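Local coordinates for oxidoreductase, 2OG-Fe oxygenase family protein, putative, expressed (Oryza sativa subsp. japonica, PDB 5XEG) that probably acts as an AlkB-family iron- and 2-oxoglutarate-dependent dioxygenase, this chain being the oxygenase domain of a longer protein, at residues M13-K18 and D186-G191; G41-G46 and L55-L60; G51-Q56 and S133-L138; L60-D65 and S121-L126; N128-S133 and H199-I204. All coordinates share one frame; numbering follows the deposited sequence.

Interactions 1 and 5 are buried; interactions 2, 3 and 4 are only partly so. Interaction 1 pairs two strands of the large sheet by regular backbone bonds. It lies across the chain's centre from interactions 2 and 4, which work at the other end of that sheet, around strand 55-59 and strand 124-131. Interaction 2 is marked by sulfur-aromatic contacts, interaction 4 by a beta bulge. Interaction 3 ties the chain leading into strand 55-59 to strand 134-139 of the smaller sheet. Interaction 5 differs most, because no direct hydrogen bond joins its segments and the metal and 2-oxoglutarate lie between them. Interactions 3 and 5 both touch 2-oxoglutarate, and their centres are about 5 Å apart.

Interaction 1. Residues M13-K18 and D186-G191; sequences MVLLKK and DVLIFG
Met13 lays its extended side chain across Leu188, with the terminal CE 4.0 Å from Leu188 CD2. Its CG also lies beside Phe190 CB. Leu15 continues this face, and its CD1 rests near Asp186 CB. The other face carries Val14, Leu16, Val187 and Ile189. There the Leu16 side chain crosses that of Ile189, with Leu16 CD1 4.0 Å from Ile189 CD1. Helix 87-107 packs on this second face. The two strands are antiparallel neighbours in the large sheet of the double-stranded beta-helix, the jelly-roll core of 2-oxoglutarate oxygenases. Val14 and Ile189 form a hydrogen-bonded pair, as do Leu16 and Val187. The bond from Leu16 N to Val187 O is short at 2.7 Å and nearly straight (168°). Just ahead of strand 187-190, the carboxylate of Asp186 is gripped through both oxygens by residues that follow strand 13-16. Lys17 bends at chi2 and chi3, which curls NZ back to form a salt bridge with Asp186 OD2 at 2.7 Å, on the syn side. Lys18 N donates to Asp186 OD1 at 2.8 Å, on the anti side. Glu183 joins in, with a salt bridge to Lys17 and its backbone N bonded to Asp186 OD2. At the opposite end, the Phe190 ring meets that of His199, a ligand of the bound manganese.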
# COMPACT_ATOMS: atom_id res chain seq x y z
N MET A 13 13.07 -4.61 -3.46
CA MET A 13 11.88 -3.92 -3.99
C MET A 13 11.44 -4.61 -5.25
O MET A 13 12.18 -4.62 -6.23
CB MET A 13 12.17 -2.47 -4.24
CG MET A 13 10.94 -1.69 -4.66
SD MET A 13 11.37 0.06 -4.76
CE MET A 13 9.71 0.81 -4.84
N VAL A 14 10.28 -5.28 -5.14
CA VAL A 14 9.72 -6.12 -6.17
C VAL A 14 8.31 -5.65 -6.47
O VAL A 14 7.50 -5.47 -5.58
CB VAL A 14 9.65 -7.59 -5.74
CG1 VAL A 14 8.91 -8.45 -6.73
CG2 VAL A 14 11.08 -8.11 -5.51
N LEU A 15 8.02 -5.52 -7.75
CA LEU A 15 6.69 -5.20 -8.25
C LEU A 15 6.08 -6.43 -8.88
O LEU A 15 6.63 -7.00 -9.85
CB LEU A 15 6.78 -4.11 -9.29
CG LEU A 15 5.50 -3.71 -9.99
CD1 LEU A 15 4.40 -3.36 -9.06
CD2 LEU A 15 5.70 -2.53 -10.94
N LEU A 16 4.95 -6.86 -8.36
CA LEU A 16 4.28 -8.03 -8.87
C LEU A 16 3.09 -7.55 -9.70
O LEU A 16 2.06 -7.11 -9.20
CB LEU A 16 3.79 -8.92 -7.72
CG LEU A 16 4.86 -9.45 -6.74
CD1 LEU A 16 5.16 -8.46 -5.59
CD2 LEU A 16 4.43 -10.74 -6.12
N LYS A 17 3.24 -7.65 -10.99
CA LYS A 17 2.18 -7.19 -11.93
C LYS A 17 0.98 -8.05 -11.93
O LYS A 17 1.04 -9.30 -12.05
CB LYS A 17 2.72 -7.12 -13.36
CG LYS A 17 3.85 -6.13 -13.58
CD LYS A 17 3.56 -4.69 -13.27
CE LYS A 17 2.49 -4.18 -14.23
NZ LYS A 17 2.08 -2.78 -13.96
N LYS A 18 -0.17 -7.40 -11.85
CA LYS A 18 -1.45 -8.07 -11.90
C LYS A 18 -1.51 -9.29 -10.96
O LYS A 18 -2.01 -10.37 -11.32
CB LYS A 18 -1.73 -8.50 -13.36
CG LYS A 18 -2.08 -7.35 -14.26
CD LYS A 18 -2.52 -7.88 -15.63
CE LYS A 18 -1.35 -8.25 -16.54
NZ LYS A 18 -0.64 -7.08 -17.15
N ASP A 186 -1.73 -4.71 -9.15
CA ASP A 186 -0.30 -4.76 -8.88
C ASP A 186 -0.08 -4.80 -7.36
O ASP A 186 -0.84 -4.20 -6.59
CB ASP A 186 0.42 -3.57 -9.46
CG ASP A 186 0.53 -3.56 -11.00
OD1 ASP A 186 0.16 -4.58 -11.68
OD2 ASP A 186 1.04 -2.51 -11.47
N VAL A 187 0.87 -5.61 -6.94
CA VAL A 187 1.38 -5.58 -5.55
C VAL A 187 2.80 -5.18 -5.58
O VAL A 187 3.60 -5.67 -6.38
CB VAL A 187 1.19 -6.94 -4.83
CG1 VAL A 187 1.81 -6.89 -3.42
CG2 VAL A 187 -0.28 -7.26 -4.80
N LEU A 188 3.14 -4.21 -4.75
CA LEU A 188 4.48 -3.67 -4.69
C LEU A 188 5.02 -3.96 -3.27
O LEU A 188 4.26 -3.82 -2.29
CB LEU A 188 4.49 -2.16 -4.86
CG LEU A 188 5.86 -1.51 -4.63
CD1 LEU A 188 6.86 -1.93 -5.68
CD2 LEU A 188 5.81 -0.01 -4.52
N ILE A 189 6.26 -4.42 -3.20
CA ILE A 189 6.91 -4.75 -1.89
C ILE A 189 8.18 -4.01 -1.77
O ILE A 189 8.95 -4.08 -2.68
CB ILE A 189 7.16 -6.27 -1.74
CG1 ILE A 189 5.83 -7.02 -1.88
CG2 ILE A 189 7.72 -6.50 -0.31
CD1 ILE A 189 5.88 -8.51 -1.70
N PHE A 190 8.42 -3.29 -0.65
CA PHE A 190 9.71 -2.74 -0.35
C PHE A 190 10.10 -3.12 1.07
O PHE A 190 9.41 -2.81 2.04
CB PHE A 190 9.83 -1.23 -0.64
CG PHE A 190 8.75 -0.34 -0.10
CD1 PHE A 190 7.56 -0.13 -0.82
CD2 PHE A 190 8.95 0.48 1.01
CE1 PHE A 190 6.58 0.73 -0.40
CE2 PHE A 190 7.96 1.43 1.41
CZ PHE A 190 6.77 1.50 0.72
N GLY A 191 11.22 -3.82 1.13
CA GLY A 191 11.80 -4.25 2.41
C GLY A 191 13.31 -4.31 2.28
O GLY A 191 13.93 -3.86 1.29

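Interaction 2. Residues G41-G46 and L55-L60; sequences GFYTPG and LQMMCL
Leu55 meets the other segment through its carbonyl, where Pro45 CD lies 3.4 Å from Leu55 O. Gln56 follows, with CG beside Thr44 OG1 and OE1 near Phe42 CB. Met57 makes the one beta bridge of the contact, an antiparallel hydrogen-bonded pair with Tyr43. Tyr43 N donates to Met57 O at 3.0 Å, and Met57 N donates to Tyr43 O at 2.9 Å. The side chain of Met57 runs alongside the Tyr43 ring. Its CG sits over one face, offset toward the rim, and the bend at chi3 (-79°) carries CE to within 3.8 Å of Tyr43 OH. Met57 SD lies oblique to this ring, a Met-aromatic contact, and also touches Pro45 CB at 3.8 Å. Met58 works on Phe42 instead. Its CG is centred over the ring face, 3.9 Å from the centroid, in a CH-pi contact. Met58 SD stands over the same ring, 4.5 Å from the centroid. Each methionine is thus paired with one aromatic ring. Residues 41-46 belong to the loop after helix 22-37. They run beside strand 55-59, an outermost strand of the large sheet, whose other neighbour is strand 124-131. The Phe42 side chain also touches Val127 of strand 124-131.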
# COMPACT_ATOMS: atom_id res chain seq x y z
N GLY A 41 -14.46 4.19 9.78
CA GLY A 41 -14.42 4.28 8.33
C GLY A 41 -13.54 5.44 7.81
O GLY A 41 -12.73 6.04 8.61
N PHE A 42 -13.68 5.71 6.53
CA PHE A 42 -12.81 6.74 5.86
C PHE A 42 -12.99 8.13 6.44
O PHE A 42 -14.12 8.55 6.85
CB PHE A 42 -13.09 6.83 4.40
CG PHE A 42 -12.54 5.70 3.60
CD1 PHE A 42 -11.21 5.65 3.28
CD2 PHE A 42 -13.34 4.67 3.19
CE1 PHE A 42 -10.67 4.59 2.53
CE2 PHE A 42 -12.81 3.60 2.51
CZ PHE A 42 -11.46 3.57 2.14
N TYR A 43 -11.88 8.84 6.54
CA TYR A 43 -11.90 10.22 6.91
C TYR A 43 -10.75 10.95 6.17
O TYR A 43 -9.84 10.34 5.64
CB TYR A 43 -11.71 10.43 8.39
CG TYR A 43 -10.38 10.09 8.96
CD1 TYR A 43 -10.05 8.77 9.23
CD2 TYR A 43 -9.41 11.10 9.23
CE1 TYR A 43 -8.84 8.40 9.76
CE2 TYR A 43 -8.20 10.77 9.82
CZ TYR A 43 -7.91 9.43 10.07
OH TYR A 43 -6.73 8.99 10.64
N THR A 44 -10.89 12.26 6.12
CA THR A 44 -9.89 13.12 5.48
C THR A 44 -8.89 13.49 6.53
O THR A 44 -9.22 14.19 7.48
CB THR A 44 -10.55 14.35 4.86
OG1 THR A 44 -11.56 13.94 3.93
CG2 THR A 44 -9.53 15.19 4.16
N PRO A 45 -7.60 13.03 6.38
CA PRO A 45 -6.58 13.31 7.40
C PRO A 45 -6.23 14.77 7.40
O PRO A 45 -6.12 15.38 6.29
CB PRO A 45 -5.43 12.44 6.98
CG PRO A 45 -5.55 12.31 5.51
CD PRO A 45 -7.03 12.26 5.27
N GLY A 46 -6.02 15.37 8.59
CA GLY A 46 -5.63 16.76 8.55
C GLY A 46 -4.16 16.94 8.08
O GLY A 46 -3.80 17.99 7.58
N LEU A 55 -7.42 12.88 -0.80
CA LEU A 55 -7.10 11.64 -0.14
C LEU A 55 -7.96 11.47 1.11
O LEU A 55 -8.00 12.35 1.97
CB LEU A 55 -5.62 11.65 0.30
CG LEU A 55 -5.11 10.43 1.10
CD1 LEU A 55 -5.23 9.18 0.26
CD2 LEU A 55 -3.64 10.63 1.41
N GLN A 56 -8.57 10.31 1.24
CA GLN A 56 -9.14 9.85 2.49
C GLN A 56 -8.50 8.52 2.91
O GLN A 56 -7.95 7.79 2.09
CB GLN A 56 -10.64 9.62 2.26
CG GLN A 56 -11.44 10.87 1.77
CD GLN A 56 -12.85 10.42 1.33
OE1 GLN A 56 -13.61 10.08 2.19
NE2 GLN A 56 -13.15 10.35 0.01
N MET A 57 -8.57 8.21 4.20
CA MET A 57 -7.89 7.03 4.72
C MET A 57 -8.69 6.36 5.80
O MET A 57 -9.54 7.00 6.44
CB MET A 57 -6.49 7.35 5.23
CG MET A 57 -6.48 8.38 6.36
SD MET A 57 -4.79 8.73 6.98
CE MET A 57 -4.54 7.30 8.00
N MET A 58 -8.37 5.11 6.04
CA MET A 58 -8.80 4.42 7.25
C MET A 58 -7.88 3.30 7.49
O MET A 58 -7.23 2.80 6.54
CB MET A 58 -10.25 3.90 7.12
CG MET A 58 -10.53 2.87 6.07
SD MET A 58 -12.08 1.82 6.34
CE MET A 58 -11.46 0.90 7.69
N CYS A 59 -7.75 2.92 8.76
CA CYS A 59 -6.87 1.85 9.13
C CYS A 59 -7.64 0.59 9.44
O CYS A 59 -8.78 0.67 9.94
CB CYS A 59 -6.03 2.25 10.32
SG CYS A 59 -4.82 3.59 9.89
N LEU A 60 -7.00 -0.55 9.17
CA LEU A 60 -7.46 -1.86 9.71
C LEU A 60 -6.38 -2.43 10.61
O LEU A 60 -5.22 -2.23 10.34
CB LEU A 60 -7.74 -2.86 8.59
CG LEU A 60 -8.49 -2.31 7.40
CD1 LEU A 60 -8.50 -3.35 6.26
CD2 LEU A 60 -9.90 -1.98 7.81

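Interaction 3. Residues G51-Q56 and S133-L138. With AKG (2-oxoglutaric acid), chain B.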
# COMPACT_ATOMS: atom_id res chain seq x y z
N GLY A 51 2.53 15.92 2.48
CA GLY A 51 1.34 16.55 1.93
C GLY A 51 0.51 15.60 1.12
O GLY A 51 0.91 14.48 0.83
N LYS A 52 -0.68 16.08 0.77
CA LYS A 52 -1.67 15.24 0.11
C LYS A 52 -2.75 16.09 -0.52
O LYS A 52 -2.96 17.25 -0.13
CB LYS A 52 -2.28 14.26 1.11
CG LYS A 52 -3.26 14.84 2.16
CD LYS A 52 -2.76 16.04 2.99
CE LYS A 52 -3.58 16.41 4.23
NZ LYS A 52 -3.12 17.71 4.74
N LEU A 53 -3.47 15.51 -1.48
CA LEU A 53 -4.60 16.13 -2.13
C LEU A 53 -5.62 15.02 -2.41
O LEU A 53 -5.23 13.97 -2.88
CB LEU A 53 -4.23 16.68 -3.52
CG LEU A 53 -3.41 17.97 -3.69
CD1 LEU A 53 -3.06 18.13 -5.20
CD2 LEU A 53 -4.11 19.25 -3.18
N SER A 54 -6.90 15.28 -2.12
CA SER A 54 -7.97 14.38 -2.53
C SER A 54 -7.76 12.98 -2.08
O SER A 54 -7.99 12.04 -2.83
CB SER A 54 -8.15 14.43 -4.02
OG SER A 54 -8.49 15.78 -4.39
N LEU A 55 -7.42 12.88 -0.80
CA LEU A 55 -7.10 11.64 -0.14
C LEU A 55 -7.96 11.47 1.11
O LEU A 55 -8.00 12.35 1.97
CB LEU A 55 -5.62 11.65 0.30
CG LEU A 55 -5.11 10.43 1.10
CD1 LEU A 55 -5.23 9.18 0.26
CD2 LEU A 55 -3.64 10.63 1.41
N GLN A 56 -8.57 10.31 1.24
CA GLN A 56 -9.14 9.85 2.49
C GLN A 56 -8.50 8.52 2.91
O GLN A 56 -7.95 7.79 2.09
CB GLN A 56 -10.64 9.62 2.26
CG GLN A 56 -11.44 10.87 1.77
CD GLN A 56 -12.85 10.42 1.33
OE1 GLN A 56 -13.61 10.08 2.19
NE2 GLN A 56 -13.15 10.35 0.01
N SER A 133 -7.99 13.62 -8.74
CA SER A 133 -6.97 14.69 -8.47
C SER A 133 -6.05 14.33 -7.33
O SER A 133 -5.36 15.17 -6.83
CB SER A 133 -7.64 16.03 -8.14
OG SER A 133 -8.59 15.94 -7.08
N GLY A 134 -6.09 13.08 -6.90
CA GLY A 134 -5.26 12.66 -5.78
C GLY A 134 -3.77 12.68 -5.94
O GLY A 134 -3.23 12.47 -7.04
N LYS A 135 -3.06 12.94 -4.82
CA LYS A 135 -1.59 12.86 -4.75
C LYS A 135 -1.19 12.68 -3.29
O LYS A 135 -1.95 12.99 -2.39
CB LYS A 135 -0.88 14.14 -5.15
CG LYS A 135 -1.31 14.76 -6.41
CD LYS A 135 -0.38 15.89 -6.82
CE LYS A 135 -0.90 16.47 -8.11
NZ LYS A 135 0.28 17.06 -8.80
N LEU A 136 0.01 12.17 -3.10
CA LEU A 136 0.62 11.95 -1.75
C LEU A 136 2.10 12.23 -1.92
O LEU A 136 2.74 11.58 -2.76
CB LEU A 136 0.41 10.53 -1.26
CG LEU A 136 0.95 10.21 0.13
CD1 LEU A 136 0.43 11.13 1.22
CD2 LEU A 136 0.76 8.74 0.48
N GLY A 137 2.62 13.19 -1.15
CA GLY A 137 3.99 13.64 -1.38
C GLY A 137 5.00 12.65 -0.85
O GLY A 137 4.68 11.67 -0.17
N LEU A 138 6.26 12.86 -1.25
CA LEU A 138 7.32 11.92 -0.85
C LEU A 138 7.50 11.85 0.65
O LEU A 138 7.54 12.86 1.34
CB LEU A 138 8.68 12.41 -1.44
CG LEU A 138 8.76 12.26 -2.96
CD1 LEU A 138 10.12 12.82 -3.45
CD2 LEU A 138 8.62 10.83 -3.39
C1 AKG B . 1.21 5.52 2.42
O1 AKG B . 2.03 5.42 3.36
O2 AKG B . 0.02 5.84 2.62
C2 AKG B . 1.65 5.25 1.06
O5 AKG B . 2.80 5.49 0.73
C3 AKG B . 0.68 4.69 0.05
C4 AKG B . 1.16 5.00 -1.36
C5 AKG B . 0.15 4.50 -2.36
O3 AKG B . 0.52 3.63 -3.19
O4 AKG B . -1.01 4.96 -2.33
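Leu136 has CG anti to the backbone N (chi1 -178°), and chi2 of 55° turns one methyl to Gly51 and Leu55 and the other to 2-oxoglutarate. CD1 meets Gly51 O at 3.4 Å and lies 4.1 Å from Leu55 CD2, the two side chains crossing. CD2 rests against 2-oxoglutarate, 3.6 Å from its C2. An alanine here is likely to open a gap between Leu55 and the ligand, with the keto-acid end losing an apolar neighbour. The backbones pair in antiparallel fashion at Lys52-Leu136 and Leu53-Lys135. Leu53 and Lys135 exchange two bonds, and Gly137 N donates to Gly51 O at 2.9 Å in an almost straight line (175°), though from well above the carbonyl plane. On the face away from Leu136, the side chains of Leu53 and Lys135 lie side by side, with Leu53 CD1 3.9 Å from Lys135 CD. Ser54 OG and Ser133 OG share a hydrogen bond of 2.7 Å where both chains turn a corner. Lys52 NZ hydrogen-bonds to Gly46 O. Arg48, which binds 2-oxoglutarate, also packs on Leu136 and Leu55. The arrangement belongs to the cosubstrate pocket of the double-stranded beta-helix, where the chain entering strand 55-59 of the large sheet borders strand 134-139 of the smaller one.

Interaction 4. Residues L60-D65 and S121-L126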
# COMPACT_ATOMS: atom_id res chain seq x y z
N LEU A 60 -7.00 -0.55 9.17
CA LEU A 60 -7.46 -1.86 9.71
C LEU A 60 -6.38 -2.43 10.61
O LEU A 60 -5.22 -2.23 10.34
CB LEU A 60 -7.74 -2.86 8.59
CG LEU A 60 -8.49 -2.31 7.40
CD1 LEU A 60 -8.50 -3.35 6.26
CD2 LEU A 60 -9.90 -1.98 7.81
N GLY A 61 -6.77 -3.14 11.69
CA GLY A 61 -5.83 -3.66 12.67
C GLY A 61 -5.51 -2.57 13.67
O GLY A 61 -6.43 -2.02 14.28
N LYS A 62 -4.24 -2.18 13.75
CA LYS A 62 -3.87 -1.02 14.52
C LYS A 62 -4.22 0.27 13.82
O LYS A 62 -4.31 0.34 12.61
CB LYS A 62 -2.39 -1.03 14.84
CG LYS A 62 -2.05 -2.18 15.75
CD LYS A 62 -0.57 -2.48 15.65
CE LYS A 62 0.30 -1.26 15.89
NZ LYS A 62 -0.07 -0.55 17.15
N ASN A 63 -4.46 1.30 14.60
CA ASN A 63 -4.68 2.58 14.03
C ASN A 63 -3.38 3.30 13.92
O ASN A 63 -2.59 3.29 14.90
CB ASN A 63 -5.59 3.43 14.90
CG ASN A 63 -6.00 4.69 14.16
OD1 ASN A 63 -6.58 4.63 13.10
ND2 ASN A 63 -5.65 5.84 14.71
N TRP A 64 -3.24 4.08 12.85
CA TRP A 64 -2.07 4.94 12.63
C TRP A 64 -2.53 6.41 12.66
O TRP A 64 -3.18 6.88 11.72
CB TRP A 64 -1.41 4.61 11.29
CG TRP A 64 -0.30 5.54 10.93
CD1 TRP A 64 0.87 5.73 11.61
CD2 TRP A 64 -0.24 6.41 9.79
NE1 TRP A 64 1.65 6.67 10.97
CE2 TRP A 64 0.99 7.10 9.85
CE3 TRP A 64 -1.11 6.68 8.73
CZ2 TRP A 64 1.37 8.04 8.89
CZ3 TRP A 64 -0.73 7.61 7.78
CH2 TRP A 64 0.50 8.28 7.86
N ASP A 65 -2.20 7.12 13.73
CA ASP A 65 -2.59 8.51 13.94
C ASP A 65 -1.36 9.49 13.71
O ASP A 65 -0.23 9.07 13.83
CB ASP A 65 -3.00 8.71 15.40
CG ASP A 65 -3.51 10.13 15.70
OD1 ASP A 65 -4.55 10.61 15.16
OD2 ASP A 65 -2.88 10.75 16.57
N SER A 121 3.99 -10.40 9.21
CA SER A 121 2.68 -10.66 9.82
C SER A 121 2.04 -9.29 10.09
O SER A 121 2.14 -8.77 11.18
CB SER A 121 2.87 -11.51 11.07
OG SER A 121 3.37 -12.77 10.64
N PRO A 122 1.41 -8.67 9.05
CA PRO A 122 1.00 -7.31 9.22
C PRO A 122 -0.05 -7.14 10.28
O PRO A 122 -1.03 -7.96 10.36
CB PRO A 122 0.47 -6.92 7.85
CG PRO A 122 0.05 -8.19 7.21
CD PRO A 122 0.96 -9.25 7.77
N ASP A 123 0.14 -6.11 11.10
CA ASP A 123 -0.86 -5.75 12.10
C ASP A 123 -1.42 -4.40 11.81
O ASP A 123 -2.28 -3.92 12.59
CB ASP A 123 -0.33 -5.83 13.55
CG ASP A 123 0.95 -5.09 13.76
OD1 ASP A 123 1.46 -4.38 12.88
OD2 ASP A 123 1.46 -5.16 14.87
N ILE A 124 -1.00 -3.78 10.68
CA ILE A 124 -1.78 -2.64 10.20
C ILE A 124 -1.93 -2.68 8.71
O ILE A 124 -1.00 -3.09 8.03
CB ILE A 124 -1.19 -1.27 10.58
CG1 ILE A 124 -1.98 -0.13 9.84
CG2 ILE A 124 0.27 -1.21 10.23
CD1 ILE A 124 -1.84 1.29 10.33
N CYS A 125 -3.10 -2.24 8.26
CA CYS A 125 -3.36 -1.97 6.90
C CYS A 125 -3.88 -0.54 6.77
O CYS A 125 -4.98 -0.21 7.28
CB CYS A 125 -4.32 -2.93 6.39
SG CYS A 125 -4.80 -2.67 4.65
N LEU A 126 -3.10 0.31 6.12
CA LEU A 126 -3.60 1.63 5.85
C LEU A 126 -4.31 1.53 4.48
O LEU A 126 -3.70 1.10 3.46
CB LEU A 126 -2.45 2.58 5.78
CG LEU A 126 -2.63 4.06 5.91
CD1 LEU A 126 -1.26 4.71 5.69
CD2 LEU A 126 -3.70 4.65 5.02
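Lys62 lies alongside Asp123, both side chains pointing the same way. Its CB starts 3.7 Å from Asp123 O. CG stays near that same oxygen, and CD passes 3.5 Å from Asp123 OD2. CE is farther off, and the bends at chi3 and chi4 (53° and 51°) turn NZ aside, 5.4 Å from Asp123 OD2. Any attraction between the charges is probably weak at this distance, and it is the methylene chain that touches the carboxylate. The backbone supplies the hydrogen bonds. Lys62 N donates to Asp123 O at 2.9 Å, and Leu60 and Cys125 bond to each other in both directions as an antiparallel pair. Gly61 lies between these bonds with positive phi, where a side chain would run into Asp123 O. Asp123 and Ile124 both face Arg229 on the next strand, a classic beta bulge. Ile124 pushes CD1 against Trp64 CB at 3.5 Å, while Leu126 CD1 meets the indole at CZ3, 3.6 Å away. The indole NE1 bonds to Asp143, and the ring also packs on Arg48, which binds 2-oxoglutarate. Leu126 itself touches the 2-oxoglutarate. A serine in place of Lys62 is likely to leave the Asp123 carboxylate without the methylene chain beside it and without its nearby positive charge. The chemistry is divided: main-chain bonds fix the register, charge probably plays a minor part near Lys62, and apolar contacts of Ile124 and Leu126 with Trp64 extend toward the cosubstrate.

Interaction 5. Residues N128-S133 and H199-I204; sequences NFYTSS and HGVSRI. With MN (manganese (II) ion), chain C; AKG (2-oxoglutaric acid), chain B.
Tyr130 and Ile204 touch, yet no direct hydrogen bond joins their segments; a water bridges them, and 2-oxoglutarate, with the manganese it chelates, links Asn128 and Tyr130 to His199. The strands come from the two facing sheets of the double-stranded beta-helix and are inclined at 52°. Asn128 and Tyr130 are on the large sheet, His199 and Val201 on the smaller one. Tyr130 has CG anti to its carbonyl carbon (chi1 -59°), which aims the ring into the pocket. Its hydroxyl donates to the far carboxylate, OH to 2-oxoglutarate O4 at 2.7 Å, with O4 near the ring plane at its edge. Val201 comes from the opposite direction, its CG2 3.7 Å from Tyr130 OH and also against the ligand's C5. Ile204 crosses Tyr130 at about a right angle, its CG1 4.0 Å from Tyr130 CB. At the other end, Asn128 ND2 donates to 2-oxoglutarate O2 at 2.8 Å. Bonds from ND2 to Asn225 and from Arg48 to OD1 help orient this amide. Arg48 and Arg223 also hydrogen-bond 2-oxoglutarate. His199 NE2 binds manganese at 2.2 Å, completing with His139 and Asp141 the two-histidine, one-carboxylate facial triad. The ligand's O1 and O5 and a water fill the other positions. Manganese probably stands in for iron. Where the CA atoms are nearest, another water donates to Ser132 O at 2.8 Å and accepts from Ile204 N at 3.0 Å.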
# COMPACT_ATOMS: atom_id res chain seq x y z
N ASN A 128 -5.96 3.82 1.75
CA ASN A 128 -5.95 5.14 1.17
C ASN A 128 -6.89 5.14 -0.03
O ASN A 128 -6.76 4.29 -0.94
CB ASN A 128 -4.53 5.45 0.65
CG ASN A 128 -3.52 5.63 1.73
OD1 ASN A 128 -3.66 6.53 2.57
ND2 ASN A 128 -2.48 4.82 1.72
N PHE A 129 -7.78 6.12 -0.11
CA PHE A 129 -8.59 6.29 -1.29
C PHE A 129 -8.30 7.66 -1.90
O PHE A 129 -8.45 8.68 -1.25
CB PHE A 129 -10.06 6.16 -1.06
CG PHE A 129 -10.82 6.32 -2.39
CD1 PHE A 129 -10.69 5.34 -3.32
CD2 PHE A 129 -11.48 7.47 -2.71
CE1 PHE A 129 -11.27 5.44 -4.54
CE2 PHE A 129 -12.10 7.57 -3.95
CZ PHE A 129 -11.96 6.59 -4.85
N TYR A 130 -7.88 7.66 -3.17
CA TYR A 130 -7.61 8.87 -3.90
C TYR A 130 -8.69 9.09 -4.96
O TYR A 130 -8.98 8.14 -5.70
CB TYR A 130 -6.30 8.70 -4.67
CG TYR A 130 -5.07 8.41 -3.89
CD1 TYR A 130 -4.80 7.10 -3.45
CD2 TYR A 130 -4.12 9.41 -3.63
CE1 TYR A 130 -3.67 6.78 -2.73
CE2 TYR A 130 -2.99 9.09 -2.87
CZ TYR A 130 -2.75 7.77 -2.50
OH TYR A 130 -1.60 7.55 -1.79
N THR A 131 -9.32 10.26 -5.01
CA THR A 131 -10.12 10.61 -6.20
C THR A 131 -9.22 10.97 -7.36
O THR A 131 -8.00 10.83 -7.28
CB THR A 131 -11.18 11.66 -5.89
OG1 THR A 131 -10.54 12.84 -5.42
CG2 THR A 131 -12.10 11.15 -4.86
N SER A 132 -9.79 11.41 -8.50
CA SER A 132 -8.90 11.57 -9.69
C SER A 132 -7.78 12.60 -9.55
O SER A 132 -6.75 12.46 -10.23
CB SER A 132 -9.79 11.99 -10.88
OG SER A 132 -10.83 11.04 -11.08
N SER A 133 -7.99 13.62 -8.74
CA SER A 133 -6.97 14.69 -8.47
C SER A 133 -6.05 14.33 -7.33
O SER A 133 -5.36 15.17 -6.83
CB SER A 133 -7.64 16.03 -8.14
OG SER A 133 -8.59 15.94 -7.08
N HIS A 199 8.92 7.83 -0.93
CA HIS A 199 7.99 7.37 -1.93
C HIS A 199 6.71 8.17 -1.83
O HIS A 199 6.44 8.88 -0.83
CB HIS A 199 7.68 5.86 -1.82
CG HIS A 199 7.11 5.49 -0.51
ND1 HIS A 199 7.90 5.36 0.63
CD2 HIS A 199 5.83 5.31 -0.11
CE1 HIS A 199 7.13 5.11 1.66
NE2 HIS A 199 5.88 5.01 1.23
N GLY A 200 5.96 8.14 -2.92
CA GLY A 200 4.70 8.87 -2.91
C GLY A 200 3.96 8.70 -4.25
O GLY A 200 4.39 7.94 -5.09
N VAL A 201 2.83 9.38 -4.38
CA VAL A 201 1.95 9.23 -5.55
C VAL A 201 1.86 10.64 -6.20
O VAL A 201 1.34 11.56 -5.58
CB VAL A 201 0.56 8.68 -5.15
CG1 VAL A 201 -0.35 8.70 -6.36
CG2 VAL A 201 0.68 7.28 -4.64
N SER A 202 2.39 10.78 -7.41
CA SER A 202 2.44 12.08 -8.06
C SER A 202 1.21 12.39 -8.84
O SER A 202 0.93 13.57 -9.12
CB SER A 202 3.68 12.19 -8.96
OG SER A 202 3.72 11.10 -9.83
N ARG A 203 0.47 11.35 -9.23
CA ARG A 203 -0.69 11.53 -10.13
C ARG A 203 -1.50 10.24 -10.13
O ARG A 203 -0.94 9.12 -10.02
CB ARG A 203 -0.19 11.77 -11.56
CG ARG A 203 -1.33 12.12 -12.54
CD ARG A 203 -0.80 12.08 -13.95
NE ARG A 203 -1.78 12.48 -14.99
CZ ARG A 203 -2.08 13.74 -15.21
NH1 ARG A 203 -1.55 14.70 -14.43
NH2 ARG A 203 -2.90 14.05 -16.21
N ILE A 204 -2.79 10.39 -10.26
CA ILE A 204 -3.69 9.31 -10.56
C ILE A 204 -4.05 9.44 -12.05
O ILE A 204 -4.44 10.53 -12.46
CB ILE A 204 -4.97 9.33 -9.70
CG1 ILE A 204 -4.68 9.34 -8.22
CG2 ILE A 204 -5.87 8.15 -10.10
CD1 ILE A 204 -3.91 8.14 -7.77
MN MN C . 4.14 5.31 2.58
C1 AKG B . 1.21 5.52 2.42
O1 AKG B . 2.03 5.42 3.36
O2 AKG B . 0.02 5.84 2.62
C2 AKG B . 1.65 5.25 1.06
O5 AKG B . 2.80 5.49 0.73
C3 AKG B . 0.68 4.69 0.05
C4 AKG B . 1.16 5.00 -1.36
C5 AKG B . 0.15 4.50 -2.36
O3 AKG B . 0.52 3.63 -3.19
O4 AKG B . -1.01 4.96 -2.33
O HOH W 1 -4.07 12.98 -9.57
O HOH W 2 3.65 3.17 2.34